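Local coordinates for ficolin-3 (Homo sapiens, PDB 2J5Z), which acts as a lectin of innate immunity, binding galactose through its fibrinogen-like recognition domain, at residues F55-D60 against R215-L220. Residues are numbered along the deposited sequence; the frame is centred on the assembly and turned at random.
Sequences FQRRQD and RVRMML
Phe55 and Gln56 both direct their backbone N-H at Met218 O, a classic beta bulge in an otherwise regular antiparallel pairing. The bond from Phe55 N is of ordinary length, 2.9 Å to Met218 O, whereas that from Gln56 N to the same oxygen is weak at 3.4 Å. Gln56 and Met218 belong both to the bulge and to the first hydrogen-bonded pair; beyond them come Arg57 with Arg217, a non-hydrogen-bonded pair, and Arg58 with Val216, hydrogen-bonded.

At the bulge the Phe55 ring, its CG between the backbone N and the carbonyl carbon (chi1 66°), leans across the neighbouring strand. Met218 CB sits over one ring face, 3.9 Å from the centroid of Phe55, in a CH-pi contact, while Met218 SD approaches obliquely as a Met-aromatic partner. Leu220 CG reaches Phe55 CE2 at 3.6 Å, and Leu90 of helix 87-94 touches both residues. On the same side as Met218, the bent chain of Gln56 brings OE1 to 3.7 Å from Val216 CG1; this buried oxygen has no polar partner, although NE2 bonds Asn186.

The other face carries Arg57 and Arg217, side by side with guanidinium planes 9° apart. One water accepts from both, 2.9 Å from Arg57 NH1 and 2.8 Å from Arg217 NH1. Arg217 forms salt bridges with Asp44 and Glu104; Arg57 donates NE to Ser81 O and pairs with Glu80 of a neighbouring subunit, probably offsetting the like charges. Backbone bonds such as Arg217 with Glu104 join 215-220 to strand 101-106, making it a C-terminal strand inserted centrally into the antiparallel sheet of the fibrinogen-like domain.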
loop_
_atom_site.group_PDB
_atom_site.type_symbol
_atom_site.label_atom_id
_atom_site.label_comp_id
_atom_site.label_asym_id
_atom_site.label_seq_id
_atom_site.Cartn_x
_atom_site.Cartn_y
_atom_site.Cartn_z
ATOM N N PHE A 55 2.792 -9.735 12.262
ATOM C CA PHE A 55 3.431 -10.815 11.505
ATOM C C PHE A 55 2.458 -11.696 10.723
ATOM O O PHE A 55 2.885 -12.547 9.946
ATOM C CB PHE A 55 4.359 -11.674 12.397
ATOM C CG PHE A 55 3.650 -12.483 13.479
ATOM C CD1 PHE A 55 3.202 -13.780 13.228
ATOM C CD2 PHE A 55 3.505 -11.966 14.762
ATOM C CE1 PHE A 55 2.561 -14.532 14.228
ATOM C CE2 PHE A 55 2.882 -12.714 15.776
ATOM C CZ PHE A 55 2.419 -14.003 15.506
ATOM N N GLN A 56 1.158 -11.520 10.962
ATOM C CA GLN A 56 0.127 -12.258 10.211
ATOM C C GLN A 56 -1.090 -11.358 10.039
ATOM O O GLN A 56 -1.434 -10.601 10.933
ATOM C CB GLN A 56 -0.274 -13.544 10.946
ATOM C CG GLN A 56 -1.176 -14.496 10.122
ATOM C CD GLN A 56 -2.671 -14.405 10.461
ATOM O OE1 GLN A 56 -3.163 -13.385 10.940
ATOM N NE2 GLN A 56 -3.389 -15.484 10.199
ATOM N N ARG A 57 -1.730 -11.429 8.874
ATOM C CA ARG A 57 -2.893 -10.603 8.643
ATOM C C ARG A 57 -3.793 -11.327 7.652
ATOM O O ARG A 57 -3.314 -11.807 6.625
ATOM C CB ARG A 57 -2.450 -9.236 8.106
ATOM C CG ARG A 57 -3.527 -8.200 7.964
ATOM C CD ARG A 57 -2.895 -6.798 7.866
ATOM N NE ARG A 57 -2.235 -6.571 6.583
ATOM C CZ ARG A 57 -1.641 -5.432 6.244
ATOM N NH1 ARG A 57 -1.603 -4.421 7.100
ATOM N NH2 ARG A 57 -1.076 -5.300 5.053
ATOM N N ARG A 58 -5.077 -11.423 7.998
ATOM C CA ARG A 58 -6.136 -11.944 7.101
ATOM C C ARG A 58 -7.168 -10.838 6.906
ATOM O O ARG A 58 -7.495 -10.141 7.856
ATOM C CB ARG A 58 -6.832 -13.143 7.734
ATOM C CG ARG A 58 -5.928 -14.317 8.089
ATOM C CD ARG A 58 -5.051 -14.771 6.939
ATOM N NE ARG A 58 -5.769 -15.513 5.880
ATOM C CZ ARG A 58 -6.193 -16.771 5.969
ATOM N NH1 ARG A 58 -6.050 -17.475 7.097
ATOM N NH2 ARG A 58 -6.798 -17.331 4.921
ATOM N N GLN A 59 -7.688 -10.680 5.687
ATOM C CA GLN A 59 -8.510 -9.504 5.354
ATOM C C GLN A 59 -9.565 -9.744 4.271
ATOM O O GLN A 59 -10.647 -9.165 4.327
ATOM C CB GLN A 59 -7.626 -8.345 4.860
ATOM C CG GLN A 59 -6.479 -7.974 5.752
ATOM C CD GLN A 59 -5.930 -6.610 5.446
ATOM O OE1 GLN A 59 -5.592 -5.849 6.358
ATOM N NE2 GLN A 59 -5.853 -6.273 4.165
ATOM N N ASP A 60 -9.238 -10.555 3.272
ATOM C CA ASP A 60 -10.082 -10.630 2.074
ATOM C C ASP A 60 -10.023 -11.949 1.314
ATOM O O ASP A 60 -10.756 -12.141 0.332
ATOM C CB ASP A 60 -9.771 -9.450 1.129
ATOM C CG ASP A 60 -8.306 -9.395 0.692
ATOM O OD1 ASP A 60 -7.903 -8.361 0.119
ATOM O OD2 ASP A 60 -7.557 -10.363 0.903
ATOM N N ARG A 215 -11.601 -10.627 9.523
ATOM C CA ARG A 215 -10.262 -10.036 9.589
ATOM C C ARG A 215 -9.534 -10.509 10.838
ATOM O O ARG A 215 -10.111 -10.544 11.922
ATOM C CB ARG A 215 -10.343 -8.511 9.622
ATOM C CG ARG A 215 -11.082 -7.883 8.434
ATOM C CD ARG A 215 -11.235 -6.377 8.622
ATOM N NE ARG A 215 -9.938 -5.724 8.749
ATOM C CZ ARG A 215 -9.294 -5.131 7.747
ATOM N NH1 ARG A 215 -9.827 -5.099 6.531
ATOM N NH2 ARG A 215 -8.116 -4.564 7.962
ATOM N N VAL A 216 -8.260 -10.854 10.688
ATOM C CA VAL A 216 -7.455 -11.275 11.830
ATOM C C VAL A 216 -6.091 -10.607 11.728
ATOM O O VAL A 216 -5.596 -10.402 10.627
ATOM C CB VAL A 216 -7.239 -12.812 11.798
ATOM C CG1 VAL A 216 -6.306 -13.247 12.920
ATOM C CG2 VAL A 216 -8.583 -13.551 11.879
ATOM N N ARG A 217 -5.477 -10.271 12.859
ATOM C CA ARG A 217 -4.054 -9.893 12.853
ATOM C C ARG A 217 -3.380 -10.548 14.036
ATOM O O ARG A 217 -4.012 -10.719 15.072
ATOM C CB ARG A 217 -3.847 -8.383 12.952
ATOM C CG ARG A 217 -4.475 -7.556 11.829
ATOM C CD ARG A 217 -3.892 -6.152 11.813
ATOM N NE ARG A 217 -4.149 -5.384 13.029
ATOM C CZ ARG A 217 -3.603 -4.195 13.259
ATOM N NH1 ARG A 217 -2.785 -3.670 12.359
ATOM N NH2 ARG A 217 -3.871 -3.524 14.369
ATOM N N MET A 218 -2.107 -10.915 13.880
ATOM C CA MET A 218 -1.292 -11.358 15.023
ATOM C C MET A 218 -0.072 -10.459 15.110
ATOM O O MET A 218 0.601 -10.212 14.102
ATOM C CB MET A 218 -0.857 -12.820 14.860
ATOM C CG MET A 218 -2.003 -13.797 14.541
ATOM S SD MET A 218 -1.444 -15.507 14.275
ATOM C CE MET A 218 -1.055 -16.032 15.946
ATOM N N MET A 219 0.242 -9.977 16.310
ATOM C CA MET A 219 1.246 -8.932 16.414
ATOM C C MET A 219 2.055 -9.040 17.705
ATOM O O MET A 219 1.561 -9.557 18.705
ATOM C CB MET A 219 0.574 -7.555 16.299
ATOM C CG MET A 219 -0.654 -7.382 17.182
ATOM S SD MET A 219 -1.952 -6.279 16.496
ATOM C CE MET A 219 -1.079 -4.750 16.525
ATOM N N LEU A 220 3.293 -8.555 17.658
ATOM C CA LEU A 220 4.234 -8.634 18.777
ATOM C C LEU A 220 4.770 -7.283 19.205
ATOM O O LEU A 220 5.036 -6.398 18.374
ATOM C CB LEU A 220 5.455 -9.473 18.362
ATOM C CG LEU A 220 5.208 -10.883 17.867
ATOM C CD1 LEU A 220 6.526 -11.492 17.399
ATOM C CD2 LEU A 220 4.554 -11.733 18.953
HETATM O O HOH W 1 -3.008 -3.955 9.550
#